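Local structure of NAD nucleotidase (Haemophilus influenzae, 3ZTV) at residues A[43-53]-A[264-272]; A[294-302]-A[311-321]. The protein degrades NAD to adenosine and nicotinamide riboside, acting as a zinc-dependent periplasmic NAD pyrophosphatase and 5'-nucleotidase. One frame throughout, in Å; residues are numbered along the deposited sequence.

Overall arrangement
From the N terminus the chain runs through strands 11-18, 28-34 and 37-43 into helix 46-59. Contact 1 sets the start of that helix against residues 264-272, which lead into strand 270-278, closing a loop of about 210 residues that takes in most of the calcineurin-like phosphoesterase sequence. Contact 2 follows in series, 20 Å away between centres: after strand 284-295, sheet neighbour of 270-278, the chain leaves the sheet, and an eight-residue loop is closed at the hairpin of strands 301-303 and 309-311, bringing helix 314-325 against the chain before it. The two join at Leu-294, which packs on Val-49; its N lies 2.9 Å from Ala-269 O and its O 2.8 Å from Gly-44 N, both probable hydrogen bonds.

Contact 1 of 2, residues A[43-53]-A[264-272]; sequences IGGFSAVNAKL and GWAYSAVVG
Gly-44 presses its CA against the turn at Ser-268 and Ala-269, 3.0 Å from Ser-268 O, an approach that leaves no room for a side chain. Gly-44 and Gly-45 form the shallow hollow, and the type I' turn from Ala-266 to Ala-269 is the bump that enters it. At its crest Ser-268 has OG between its own backbone N and carbonyl carbon (chi1 60°), which brings the hydroxyl oxygen to the Gly-45 N-H. That bond is 2.9 Å long from Gly-45 N to Ser-268 OG and bent to 145°. A water accepts a weak bond from the same N-H and donates to Tyr-267 O, while Ser-268 OG is also hydrogen-bonded to Tyr-24 O.

Beyond the turn, Val-49 CG2 packs against Ser-268, 3.6 Å from its O and close to its CB. Val-271 then fills the next dip of the helix, between Val-49, Lys-52 and Leu-53; its CG1 meets Leu-53 CD2 at 3.7 Å, and its CB faces Lys-52 CG. The Lys-52 amine turns away to Ser-331. At the opposite end Ile-43 CD1 rests in the notch where Ala-269 CB, 3.9 Å away, and the six-membered ring of Trp-265 come together, touching both and meeting the indole obliquely. Ile-18 of strand 11-18 also packs on Val-49 and Val-271.

Gly-45 is the N-cap of helix 46-59, whose first turns run at 25° to strand 270-272, with axes 8.9 Å apart. This is a helix packed on one of the two mixed sheets of the calcineurin-like metallophosphatase fold, the one holding strands 11-18 and 270-278, close to the metal centre: the Trp-265 side chain lies about 10 Å from a zinc ion, and that of Ser-268 about 8 Å from that of the zinc ligand His-22.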
ATOM      1  N   ILE A  43     -40.635  -4.560   6.648  1.00  6.57           N
ATOM      2  CA  ILE A  43     -39.908  -3.857   5.590  1.00  8.01           C
ATOM      3  C   ILE A  43     -39.125  -4.826   4.721  1.00  8.34           C
ATOM      4  O   ILE A  43     -38.800  -5.941   5.129  1.00  6.82           O
ATOM      5  CB  ILE A  43     -38.914  -2.811   6.149  1.00  8.32           C
ATOM      6  CG1 ILE A  43     -38.002  -3.420   7.220  1.00  8.91           C
ATOM      7  CG2 ILE A  43     -39.654  -1.603   6.703  1.00  9.62           C
ATOM      8  CD1 ILE A  43     -36.798  -2.548   7.579  1.00 11.43           C
ATOM      9  N   GLY A  44     -38.852  -4.399   3.495  1.00  6.76           N
ATOM     10  CA  GLY A  44     -37.905  -5.097   2.657  1.00  6.96           C
ATOM     11  C   GLY A  44     -38.422  -6.319   1.930  1.00  6.55           C
ATOM     12  O   GLY A  44     -39.618  -6.443   1.644  1.00  8.04           O
ATOM     13  N   GLY A  45     -37.500  -7.229   1.633  1.00  6.52           N
ATOM     14  CA  GLY A  45     -37.788  -8.388   0.810  1.00  7.38           C
ATOM     15  C   GLY A  45     -37.460  -8.108  -0.646  1.00  5.90           C
ATOM     16  O   GLY A  45     -37.591  -6.973  -1.116  1.00  6.59           O
ATOM     17  N   PHE A  46     -37.020  -9.136  -1.361  1.00  6.42           N
ATOM     18  CA  PHE A  46     -36.576  -8.932  -2.733  1.00  6.50           C
ATOM     19  C   PHE A  46     -37.704  -8.711  -3.736  1.00  6.64           C
ATOM     20  O   PHE A  46     -37.463  -8.155  -4.803  1.00  7.44           O
ATOM     21  CB  PHE A  46     -35.627 -10.041  -3.203  1.00  7.04           C
ATOM     22  CG  PHE A  46     -34.341  -9.511  -3.783  1.00  5.54           C
ATOM     23  CD1 PHE A  46     -34.275  -9.120  -5.114  1.00  6.15           C
ATOM     24  CD2 PHE A  46     -33.206  -9.390  -2.995  1.00  7.23           C
ATOM     25  CE1 PHE A  46     -33.106  -8.624  -5.650  1.00  7.44           C
ATOM     26  CE2 PHE A  46     -32.026  -8.886  -3.534  1.00  6.86           C
ATOM     27  CZ  PHE A  46     -31.980  -8.510  -4.862  1.00  7.49           C
ATOM     28  N   SER A  47     -38.929  -9.128  -3.419  1.00  7.53           N
ATOM     29  CA  SER A  47     -40.033  -8.826  -4.322  1.00  6.65           C
ATOM     30  C   SER A  47     -40.245  -7.313  -4.394  1.00  6.16           C
ATOM     31  O   SER A  47     -40.406  -6.754  -5.486  1.00  7.72           O
ATOM     32  CB  SER A  47     -41.313  -9.527  -3.882  1.00  7.65           C
ATOM     33  OG  SER A  47     -42.369  -9.225  -4.779  1.00 11.34           O
ATOM     34  N   ALA A  48     -40.242  -6.649  -3.240  1.00  5.99           N
ATOM     35  CA  ALA A  48     -40.338  -5.191  -3.198  1.00  6.08           C
ATOM     36  C   ALA A  48     -39.139  -4.532  -3.883  1.00  5.33           C
ATOM     37  O   ALA A  48     -39.307  -3.551  -4.608  1.00  6.70           O
ATOM     38  CB  ALA A  48     -40.475  -4.706  -1.762  1.00  6.74           C
ATOM     39  N   VAL A  49     -37.931  -5.049  -3.654  1.00  5.08           N
ATOM     40  CA  VAL A  49     -36.734  -4.487  -4.293  1.00  5.68           C
ATOM     41  C   VAL A  49     -36.890  -4.489  -5.811  1.00  5.63           C
ATOM     42  O   VAL A  49     -36.737  -3.447  -6.472  1.00  5.94           O
ATOM     43  CB  VAL A  49     -35.438  -5.244  -3.904  1.00  5.43           C
ATOM     44  CG1 VAL A  49     -34.304  -4.874  -4.835  1.00  6.59           C
ATOM     45  CG2 VAL A  49     -35.054  -4.937  -2.467  1.00  6.77           C
ATOM     46  N   ASN A  50     -37.196  -5.652  -6.372  1.00  5.11           N
ATOM     47  CA  ASN A  50     -37.285  -5.753  -7.819  1.00  6.46           C
ATOM     48  C   ASN A  50     -38.438  -4.943  -8.407  1.00  6.93           C
ATOM     49  O   ASN A  50     -38.286  -4.313  -9.457  1.00  6.57           O
ATOM     50  CB  ASN A  50     -37.317  -7.217  -8.265  1.00  5.80           C
ATOM     51  CG  ASN A  50     -35.946  -7.886  -8.163  1.00  5.84           C
ATOM     52  OD1 ASN A  50     -34.920  -7.220  -8.035  1.00  7.38           O
ATOM     53  ND2 ASN A  50     -35.933  -9.212  -8.222  1.00  6.88           N
ATOM     54  N   ALA A  51     -39.576  -4.946  -7.727  1.00  6.04           N
ATOM     55  CA  ALA A  51     -40.710  -4.138  -8.171  1.00  7.93           C
ATOM     56  C   ALA A  51     -40.345  -2.655  -8.200  1.00  6.91           C
ATOM     57  O   ALA A  51     -40.643  -1.949  -9.166  1.00  7.68           O
ATOM     58  CB  ALA A  51     -41.922  -4.370  -7.271  1.00  7.79           C
ATOM     59  N   LYS A  52     -39.716  -2.171  -7.139  1.00  6.08           N
ATOM     60  CA  LYS A  52     -39.347  -0.761  -7.077  1.00  6.92           C
ATOM     61  C   LYS A  52     -38.278  -0.391  -8.110  1.00  6.80           C
ATOM     62  O   LYS A  52     -38.380   0.650  -8.776  1.00  6.73           O
ATOM     63  CB  LYS A  52     -38.915  -0.363  -5.659  1.00  6.76           C
ATOM     64  CG  LYS A  52     -38.595   1.122  -5.503  1.00  7.71           C
ATOM     65  CD  LYS A  52     -39.757   1.927  -4.949  1.00 11.80           C
ATOM     66  CE  LYS A  52     -40.906   2.046  -5.929  1.00 10.70           C
ATOM     67  NZ  LYS A  52     -41.898   3.095  -5.501  1.00 14.80           N
ATOM     68  N   LEU A  53     -37.251  -1.225  -8.256  1.00  6.56           N
ATOM     69  CA  LEU A  53     -36.242  -0.999  -9.290  1.00  6.28           C
ATOM     70  C   LEU A  53     -36.886  -0.976 -10.679  1.00  7.58           C
ATOM     71  O   LEU A  53     -36.567  -0.111 -11.501  1.00  7.71           O
ATOM     72  CB  LEU A  53     -35.139  -2.064  -9.230  1.00  7.19           C
ATOM     73  CG  LEU A  53     -34.170  -2.002  -8.049  1.00  6.27           C
ATOM     74  CD1 LEU A  53     -33.273  -3.242  -8.057  1.00  7.63           C
ATOM     75  CD2 LEU A  53     -33.343  -0.730  -8.068  1.00  7.41           C
ATOM     76  N   GLY A 264     -27.226   2.266   1.160  1.00  4.74           N
ATOM     77  CA  GLY A 264     -28.652   1.971   1.168  1.00  6.29           C
ATOM     78  C   GLY A 264     -29.073   1.036   2.294  1.00  4.66           C
ATOM     79  O   GLY A 264     -29.812   0.064   2.084  1.00  5.68           O
ATOM     80  N   TRP A 265     -28.622   1.341   3.507  1.00  5.62           N
ATOM     81  CA  TRP A 265     -28.987   0.547   4.686  1.00  5.69           C
ATOM     82  C   TRP A 265     -28.538  -0.908   4.484  1.00  4.58           C
ATOM     83  O   TRP A 265     -27.370  -1.135   4.148  1.00  4.97           O
ATOM     84  CB  TRP A 265     -30.490   0.687   4.992  1.00  5.73           C
ATOM     85  CG  TRP A 265     -30.860   0.514   6.448  1.00  6.27           C
ATOM     86  CD1 TRP A 265     -30.011   0.316   7.498  1.00  7.63           C
ATOM     87  CD2 TRP A 265     -32.184   0.552   7.004  1.00  6.06           C
ATOM     88  NE1 TRP A 265     -30.726   0.217   8.673  1.00  8.29           N
ATOM     89  CE2 TRP A 265     -32.060   0.362   8.395  1.00  7.12           C
ATOM     90  CE3 TRP A 265     -33.459   0.735   6.458  1.00  5.83           C
ATOM     91  CZ2 TRP A 265     -33.171   0.333   9.248  1.00  8.36           C
ATOM     92  CZ3 TRP A 265     -34.553   0.708   7.298  1.00  8.47           C
ATOM     93  CH2 TRP A 265     -34.404   0.499   8.679  1.00  9.27           C
ATOM     94  N   ALA A 266     -29.419  -1.890   4.685  1.00  5.33           N
ATOM     95  CA  ALA A 266     -29.087  -3.296   4.458  1.00  5.01           C
ATOM     96  C   ALA A 266     -30.355  -4.140   4.430  1.00  4.56           C
ATOM     97  O   ALA A 266     -31.463  -3.624   4.611  1.00  5.79           O
ATOM     98  CB  ALA A 266     -28.131  -3.803   5.542  1.00  6.81           C
ATOM     99  N   TYR A 267     -30.174  -5.441   4.196  1.00  4.77           N
ATOM    100  CA  TYR A 267     -31.227  -6.458   4.370  1.00  5.32           C
ATOM    101  C   TYR A 267     -32.476  -6.187   3.522  1.00  5.10           C
ATOM    102  O   TYR A 267     -33.615  -6.310   3.999  1.00  5.95           O
ATOM    103  CB  TYR A 267     -31.596  -6.645   5.852  1.00  7.22           C
ATOM    104  CG  TYR A 267     -30.459  -7.076   6.763  1.00  6.63           C
ATOM    105  CD1 TYR A 267     -29.263  -7.573   6.253  1.00  7.14           C
ATOM    106  CD2 TYR A 267     -30.593  -6.999   8.142  1.00 11.53           C
ATOM    107  CE1 TYR A 267     -28.223  -7.963   7.098  1.00  8.66           C
ATOM    108  CE2 TYR A 267     -29.571  -7.400   8.991  1.00 11.83           C
ATOM    109  CZ  TYR A 267     -28.385  -7.879   8.459  1.00  9.66           C
ATOM    110  OH  TYR A 267     -27.352  -8.271   9.289  1.00 12.06           O
ATOM    111  N   SER A 268     -32.241  -5.838   2.259  1.00  6.04           N
ATOM    112  CA  SER A 268     -33.271  -5.558   1.251  1.00  6.14           C
ATOM    113  C   SER A 268     -34.290  -4.479   1.641  1.00  5.80           C
ATOM    114  O   SER A 268     -35.395  -4.469   1.117  1.00  6.74           O
ATOM    115  CB  SER A 268     -33.946  -6.848   0.721  1.00  6.93           C
ATOM    116  OG  SER A 268     -34.582  -7.605   1.735  1.00  8.29           O
ATOM    117  N   ALA A 269     -33.895  -3.532   2.495  1.00  5.12           N
ATOM    118  CA  ALA A 269     -34.857  -2.561   3.037  1.00  5.59           C
ATOM    119  C   ALA A 269     -35.025  -1.292   2.214  1.00  6.08           C
ATOM    120  O   ALA A 269     -36.071  -0.640   2.321  1.00  6.83           O
ATOM    121  CB  ALA A 269     -34.482  -2.187   4.464  1.00  7.90           C
ATOM    122  N   VAL A 270     -34.018  -0.956   1.402  1.00  5.31           N
ATOM    123  CA  VAL A 270     -33.966   0.357   0.749  1.00  5.55           C
ATOM    124  C   VAL A 270     -33.518   0.246  -0.691  1.00  5.83           C
ATOM    125  O   VAL A 270     -32.598  -0.524  -1.006  1.00  6.47           O
ATOM    126  CB  VAL A 270     -32.988   1.318   1.505  1.00  6.55           C
ATOM    127  CG1 VAL A 270     -32.580   2.534   0.646  1.00  6.88           C
ATOM    128  CG2 VAL A 270     -33.612   1.774   2.814  1.00  7.48           C
ATOM    129  N   VAL A 271     -34.162   1.020  -1.558  1.00  6.21           N
ATOM    130  CA  VAL A 271     -33.624   1.304  -2.880  1.00  5.64           C
ATOM    131  C   VAL A 271     -33.187   2.767  -2.887  1.00  5.22           C
ATOM    132  O   VAL A 271     -34.019   3.663  -2.705  1.00  6.17           O
ATOM    133  CB  VAL A 271     -34.657   1.033  -3.993  1.00  5.72           C
ATOM    134  CG1 VAL A 271     -34.193   1.639  -5.323  1.00  7.53           C
ATOM    135  CG2 VAL A 271     -34.909  -0.466  -4.140  1.00  6.43           C
ATOM    136  N   GLY A 272     -31.887   3.003  -3.065  1.00  5.09           N
ATOM    137  CA  GLY A 272     -31.387   4.365  -3.180  1.00  5.53           C
ATOM    138  C   GLY A 272     -31.579   4.878  -4.597  1.00  5.12           C
ATOM    139  O   GLY A 272     -31.428   4.139  -5.562  1.00  6.35           O
TER
HETATM  140  O   HOH W   1     -35.919  -8.029   4.337  1.00  7.88           O

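Contact 2 of 2, residues A[294-302]-A[311-321]; sequences LMSSHKLQV and ELTGDERKKAL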
ATOM      1  N   LEU A 294     -38.679   0.436   1.714  1.00  6.07           N
ATOM      2  CA  LEU A 294     -39.694  -0.476   1.211  1.00  7.47           C
ATOM      3  C   LEU A 294     -40.467  -1.044   2.389  1.00  7.11           C
ATOM      4  O   LEU A 294     -39.902  -1.773   3.203  1.00  7.36           O
ATOM      5  CB  LEU A 294     -39.017  -1.599   0.425  1.00  6.69           C
ATOM      6  CG  LEU A 294     -38.046  -1.124  -0.666  1.00  7.47           C
ATOM      7  CD1 LEU A 294     -37.289  -2.308  -1.248  1.00  8.61           C
ATOM      8  CD2 LEU A 294     -38.777  -0.343  -1.757  1.00  9.53           C
ATOM      9  N   MET A 295     -41.755  -0.724   2.482  1.00  7.06           N
ATOM     10  CA  MET A 295     -42.541  -1.066   3.665  1.00  7.32           C
ATOM     11  C   MET A 295     -43.887  -1.684   3.306  1.00  8.86           C
ATOM     12  O   MET A 295     -44.519  -1.292   2.323  1.00  9.38           O
ATOM     13  CB  MET A 295     -42.741   0.192   4.520  1.00  8.17           C
ATOM     14  CG  MET A 295     -43.337  -0.049   5.907  1.00  9.09           C
ATOM     15  SD  MET A 295     -43.429   1.463   6.889  1.00 11.56           S
ATOM     16  CE  MET A 295     -41.681   1.780   7.113  1.00 11.35           C
ATOM     17  N   SER A 296     -44.304  -2.680   4.083  1.00  8.18           N
ATOM     18  CA  SER A 296     -45.646  -3.235   3.969  1.00  8.83           C
ATOM     19  C   SER A 296     -46.678  -2.368   4.684  1.00  7.84           C
ATOM     20  O   SER A 296     -46.376  -1.739   5.695  1.00  9.50           O
ATOM     21  CB  SER A 296     -45.673  -4.643   4.556  1.00  9.25           C
ATOM     22  OG  SER A 296     -46.995  -5.159   4.566  1.00  9.76           O
ATOM     23  N   SER A 297     -47.895  -2.342   4.148  1.00 10.58           N
ATOM     24  CA  SER A 297     -49.000  -1.655   4.809  1.00 11.65           C
ATOM     25  C   SER A 297     -49.773  -2.586   5.736  1.00 12.28           C
ATOM     26  O   SER A 297     -50.706  -2.150   6.409  1.00 13.50           O
ATOM     27  CB  SER A 297     -49.971  -1.088   3.773  1.00 13.35           C
ATOM     28  OG  SER A 297     -50.655  -2.135   3.115  1.00 14.70           O
ATOM     29  N   HIS A 298     -49.393  -3.861   5.774  1.00 10.57           N
ATOM     30  CA  HIS A 298     -50.253  -4.885   6.383  1.00 12.07           C
ATOM     31  C   HIS A 298     -50.004  -5.157   7.864  1.00 12.84           C
ATOM     32  O   HIS A 298     -50.902  -5.647   8.566  1.00 13.48           O
ATOM     33  CB  HIS A 298     -50.203  -6.176   5.561  1.00 14.81           C
ATOM     34  CG  HIS A 298     -50.634  -5.989   4.141  1.00 17.42           C
ATOM     35  ND1 HIS A 298     -51.916  -5.610   3.797  1.00 21.91           N
ATOM     36  CD2 HIS A 298     -49.948  -6.086   2.978  1.00 17.26           C
ATOM     37  CE1 HIS A 298     -52.003  -5.502   2.484  1.00 21.28           C
ATOM     38  NE2 HIS A 298     -50.823  -5.785   1.963  1.00 20.46           N
ATOM     39  N   LYS A 299     -48.803  -4.856   8.342  1.00 11.22           N
ATOM     40  CA  LYS A 299     -48.495  -4.979   9.762  1.00 10.63           C
ATOM     41  C   LYS A 299     -48.316  -3.598  10.356  1.00 11.24           C
ATOM     42  O   LYS A 299     -47.368  -2.882  10.027  1.00 11.20           O
ATOM     43  CB  LYS A 299     -47.239  -5.827  10.010  1.00 10.99           C
ATOM     44  CG  LYS A 299     -46.852  -5.941  11.494  1.00 11.80           C
ATOM     45  CD  LYS A 299     -45.531  -6.677  11.697  1.00 13.03           C
ATOM     46  CE  LYS A 299     -45.680  -8.170  11.470  1.00 14.96           C
ATOM     47  NZ  LYS A 299     -44.352  -8.849  11.498  1.00 15.08           N
ATOM     48  N   LEU A 300     -49.239  -3.221  11.228  1.00  9.69           N
ATOM     49  CA  LEU A 300     -49.144  -1.955  11.935  1.00 11.94           C
ATOM     50  C   LEU A 300     -49.532  -2.222  13.382  1.00 10.32           C
ATOM     51  O   LEU A 300     -50.688  -2.021  13.777  1.00 12.22           O
ATOM     52  CB  LEU A 300     -50.075  -0.914  11.310  1.00 13.26           C
ATOM     53  CG  LEU A 300     -49.808  -0.526   9.848  1.00 11.62           C
ATOM     54  CD1 LEU A 300     -50.996   0.227   9.271  1.00 14.32           C
ATOM     55  CD2 LEU A 300     -48.520   0.284   9.687  1.00 13.85           C
ATOM     56  N   GLN A 301     -48.572  -2.695  14.167  1.00 10.77           N
ATOM     57  CA  GLN A 301     -48.855  -3.140  15.531  1.00 10.52           C
ATOM     58  C   GLN A 301     -48.301  -2.188  16.582  1.00 12.06           C
ATOM     59  O   GLN A 301     -47.170  -1.718  16.479  1.00 11.54           O
ATOM     60  CB  GLN A 301     -48.304  -4.548  15.759  1.00 12.55           C
ATOM     61  CG  GLN A 301     -48.943  -5.603  14.879  1.00 12.86           C
ATOM     62  CD  GLN A 301     -48.302  -6.962  15.044  1.00 14.45           C
ATOM     63  OE1 GLN A 301     -47.437  -7.153  15.899  1.00 16.64           O
ATOM     64  NE2 GLN A 301     -48.718  -7.912  14.219  1.00 14.30           N
ATOM     65  N   VAL A 302     -49.118  -1.895  17.591  1.00 12.85           N
ATOM     66  CA  VAL A 302     -48.687  -1.094  18.727  1.00 13.47           C
ATOM     67  C   VAL A 302     -48.939  -1.875  20.020  1.00 14.94           C
ATOM     68  O   VAL A 302     -49.806  -2.752  20.063  1.00 15.27           O
ATOM     69  CB  VAL A 302     -49.410   0.268  18.771  1.00 14.66           C
ATOM     70  CG1 VAL A 302     -49.164   1.042  17.472  1.00 14.06           C
ATOM     71  CG2 VAL A 302     -50.901   0.073  19.009  1.00 19.79           C
ATOM     72  N   GLU A 311     -52.655  -5.280  16.181  1.00 12.03           N
ATOM     73  CA  GLU A 311     -52.899  -4.506  14.966  1.00 11.80           C
ATOM     74  C   GLU A 311     -53.826  -3.320  15.185  1.00 13.95           C
ATOM     75  O   GLU A 311     -54.872  -3.449  15.828  1.00 14.87           O
ATOM     76  CB  GLU A 311     -53.487  -5.402  13.881  1.00 14.92           C
ATOM     77  CG  GLU A 311     -52.527  -6.461  13.381  1.00 14.52           C
ATOM     78  CD  GLU A 311     -51.467  -5.918  12.430  1.00 13.36           C
ATOM     79  OE1 GLU A 311     -51.577  -4.752  11.979  1.00 13.80           O
ATOM     80  OE2 GLU A 311     -50.511  -6.664  12.126  1.00 15.50           O
ATOM     81  N   LEU A 312     -53.450  -2.171  14.628  1.00 13.13           N
ATOM     82  CA  LEU A 312     -54.317  -0.999  14.612  1.00 13.23           C
ATOM     83  C   LEU A 312     -55.605  -1.318  13.864  1.00 13.91           C
ATOM     84  O   LEU A 312     -55.619  -2.145  12.954  1.00 13.07           O
ATOM     85  CB  LEU A 312     -53.603   0.183  13.949  1.00 13.76           C
ATOM     86  CG  LEU A 312     -52.414   0.749  14.722  1.00 15.22           C
ATOM     87  CD1 LEU A 312     -51.750   1.872  13.938  1.00 15.33           C
ATOM     88  CD2 LEU A 312     -52.852   1.235  16.096  1.00 17.01           C
ATOM     89  N   THR A 313     -56.694  -0.664  14.266  1.00 14.61           N
ATOM     90  CA  THR A 313     -58.001  -0.872  13.656  1.00 14.77           C
ATOM     91  C   THR A 313     -58.732   0.467  13.513  1.00 14.07           C
ATOM     92  O   THR A 313     -58.330   1.459  14.107  1.00 14.74           O
ATOM     93  CB  THR A 313     -58.854  -1.862  14.492  1.00 15.79           C
ATOM     94  OG1 THR A 313     -60.069  -2.158  13.798  1.00 18.49           O
ATOM     95  CG2 THR A 313     -59.181  -1.274  15.858  1.00 18.23           C
ATOM     96  N   GLY A 314     -59.790   0.484  12.706  1.00 15.92           N
ATOM     97  CA  GLY A 314     -60.621   1.669  12.558  1.00 16.84           C
ATOM     98  C   GLY A 314     -59.879   2.928  12.145  1.00 16.85           C
ATOM     99  O   GLY A 314     -58.952   2.879  11.334  1.00 15.43           O
ATOM    100  N   ASP A 315     -60.282   4.062  12.711  1.00 16.90           N
ATOM    101  CA  ASP A 315     -59.702   5.355  12.344  1.00 16.00           C
ATOM    102  C   ASP A 315     -58.206   5.446  12.649  1.00 17.55           C
ATOM    103  O   ASP A 315     -57.457   6.096  11.914  1.00 15.59           O
ATOM    104  CB  ASP A 315     -60.450   6.509  13.019  1.00 18.40           C
ATOM    105  CG  ASP A 315     -61.818   6.752  12.413  1.00 20.57           C
ATOM    106  OD1 ASP A 315     -62.149   6.100  11.399  1.00 20.96           O
ATOM    107  OD2 ASP A 315     -62.559   7.607  12.946  1.00 21.03           O
ATOM    108  N   GLU A 316     -57.766   4.803  13.727  1.00 15.34           N
ATOM    109  CA  GLU A 316     -56.353   4.837  14.083  1.00 16.70           C
ATOM    110  C   GLU A 316     -55.506   4.177  12.994  1.00 15.08           C
ATOM    111  O   GLU A 316     -54.423   4.666  12.660  1.00 15.41           O
ATOM    112  CB  GLU A 316     -56.086   4.188  15.448  1.00 19.37           C
ATOM    113  CG  GLU A 316     -54.773   4.656  16.080  1.00 25.34           C
ATOM    114  CD  GLU A 316     -54.444   3.961  17.390  1.00 30.04           C
ATOM    115  OE1 GLU A 316     -55.173   3.026  17.782  1.00 30.55           O
ATOM    116  OE2 GLU A 316     -53.442   4.354  18.028  1.00 31.46           O
ATOM    117  N   ARG A 317     -55.998   3.078  12.429  1.00 14.68           N
ATOM    118  CA  ARG A 317     -55.268   2.414  11.353  1.00 13.90           C
ATOM    119  C   ARG A 317     -55.262   3.290  10.105  1.00 14.65           C
ATOM    120  O   ARG A 317     -54.246   3.402   9.418  1.00 13.49           O
ATOM    121  CB  ARG A 317     -55.848   1.036  11.030  1.00 14.22           C
ATOM    122  CG  ARG A 317     -54.916   0.222  10.141  1.00 15.84           C
ATOM    123  CD  ARG A 317     -55.454  -1.164   9.830  1.00 15.77           C
ATOM    124  NE  ARG A 317     -54.435  -1.968   9.161  1.00 18.28           N
ATOM    125  CZ  ARG A 317     -53.523  -2.703   9.791  1.00 17.71           C
ATOM    126  NH1 ARG A 317     -53.493  -2.749  11.118  1.00 14.98           N
ATOM    127  NH2 ARG A 317     -52.632  -3.388   9.092  1.00 17.12           N
ATOM    128  N   LYS A 318     -56.401   3.906   9.811  1.00 13.95           N
ATOM    129  CA  LYS A 318     -56.503   4.793   8.657  1.00 15.86           C
ATOM    130  C   LYS A 318     -55.523   5.965   8.752  1.00 14.52           C
ATOM    131  O   LYS A 318     -54.868   6.311   7.764  1.00 14.68           O
ATOM    132  CB  LYS A 318     -57.945   5.283   8.483  1.00 16.75           C
ATOM    133  CG  LYS A 318     -58.910   4.193   8.033  1.00 16.92           C
ATOM    134  CD  LYS A 318     -60.331   4.725   7.866  1.00 19.64           C
ATOM    135  CE  LYS A 318     -61.278   3.655   7.329  1.00 19.74           C
ATOM    136  NZ  LYS A 318     -61.504   2.542   8.299  1.00 20.34           N
ATOM    137  N   LYS A 319     -55.393   6.556   9.936  1.00 13.58           N
ATOM    138  CA  LYS A 319     -54.468   7.672  10.127  1.00 16.67           C
ATOM    139  C   LYS A 319     -53.016   7.234   9.941  1.00 15.05           C
ATOM    140  O   LYS A 319     -52.198   7.968   9.378  1.00 14.41           O
ATOM    141  CB  LYS A 319     -54.648   8.297  11.513  1.00 16.86           C
ATOM    142  CG  LYS A 319     -55.957   9.052  11.690  1.00 19.56           C
ATOM    143  CD  LYS A 319     -56.178   9.428  13.144  1.00 23.05           C
ATOM    144  CE  LYS A 319     -57.578   9.990  13.357  1.00 28.45           C
ATOM    145  NZ  LYS A 319     -57.905  10.096  14.808  1.00 30.81           N
ATOM    146  N   ALA A 320     -52.699   6.041  10.434  1.00 14.09           N
ATOM    147  CA  ALA A 320     -51.369   5.463  10.270  1.00 13.45           C
ATOM    148  C   ALA A 320     -51.037   5.287   8.792  1.00 12.17           C
ATOM    149  O   ALA A 320     -49.963   5.687   8.331  1.00 11.94           O
ATOM    150  CB  ALA A 320     -51.292   4.131  10.997  1.00 14.90           C
ATOM    151  N   LEU A 321     -51.963   4.697   8.051  1.00 13.21           N
ATOM    152  CA  LEU A 321     -51.784   4.476   6.624  1.00 14.05           C
ATOM    153  C   LEU A 321     -51.666   5.793   5.865  1.00 13.09           C
ATOM    154  O   LEU A 321     -50.812   5.941   4.991  1.00 14.01           O
ATOM    155  CB  LEU A 321     -52.930   3.633   6.055  1.00 15.58           C
ATOM    156  CG  LEU A 321     -52.966   2.160   6.461  1.00 17.22           C
ATOM    157  CD1 LEU A 321     -54.288   1.517   6.036  1.00 19.13           C
ATOM    158  CD2 LEU A 321     -51.781   1.407   5.872  1.00 17.06           C
TER
HETATM  159  O   HOH W   2     -53.425  -2.319   6.517  1.00 22.84           O
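Glu-311 OE1 is gripped from both segments. Leu-300 N reaches it on the syn side at 2.9 Å, nearly straight at 170°, and Arg-317 NH1 on the anti side, also at 2.9 Å, as a salt bridge. A bend at chi2 (-77°) folds the carboxylate back here. Its second oxygen, OE2, takes Gln-301 NE2 at 3.0 Å from above the carboxylate plane; NE2 keeps OE2 near the plane of its own amide, and the two planes are 87° apart.

Extended to NE, Arg-317 donates from NH1 also to Leu-312 O, weakly from NH2 to His-298 O, and from NE to a water that in turn donates to Ser-297 O. Leu-300 CD1 sits over the centre of one guanidinium face, 3.9 Å above its plane, and also meets Leu-321 CD2 at 3.7 Å. Leu-312 N bonds to Leu-300 O at 2.9 Å, beside the antiparallel, non-hydrogen-bonded pair Gln-301 and Glu-311, and Leu-312 CD2 touches Val-302 CG2.

With both Glu-311 oxygens bonded and Arg-317 held through NH1 and NE, NH2 only weakly bonded, neither group should rotate easily; the ion pair probably keeps the carboxylate ionised while joining hairpin to helix.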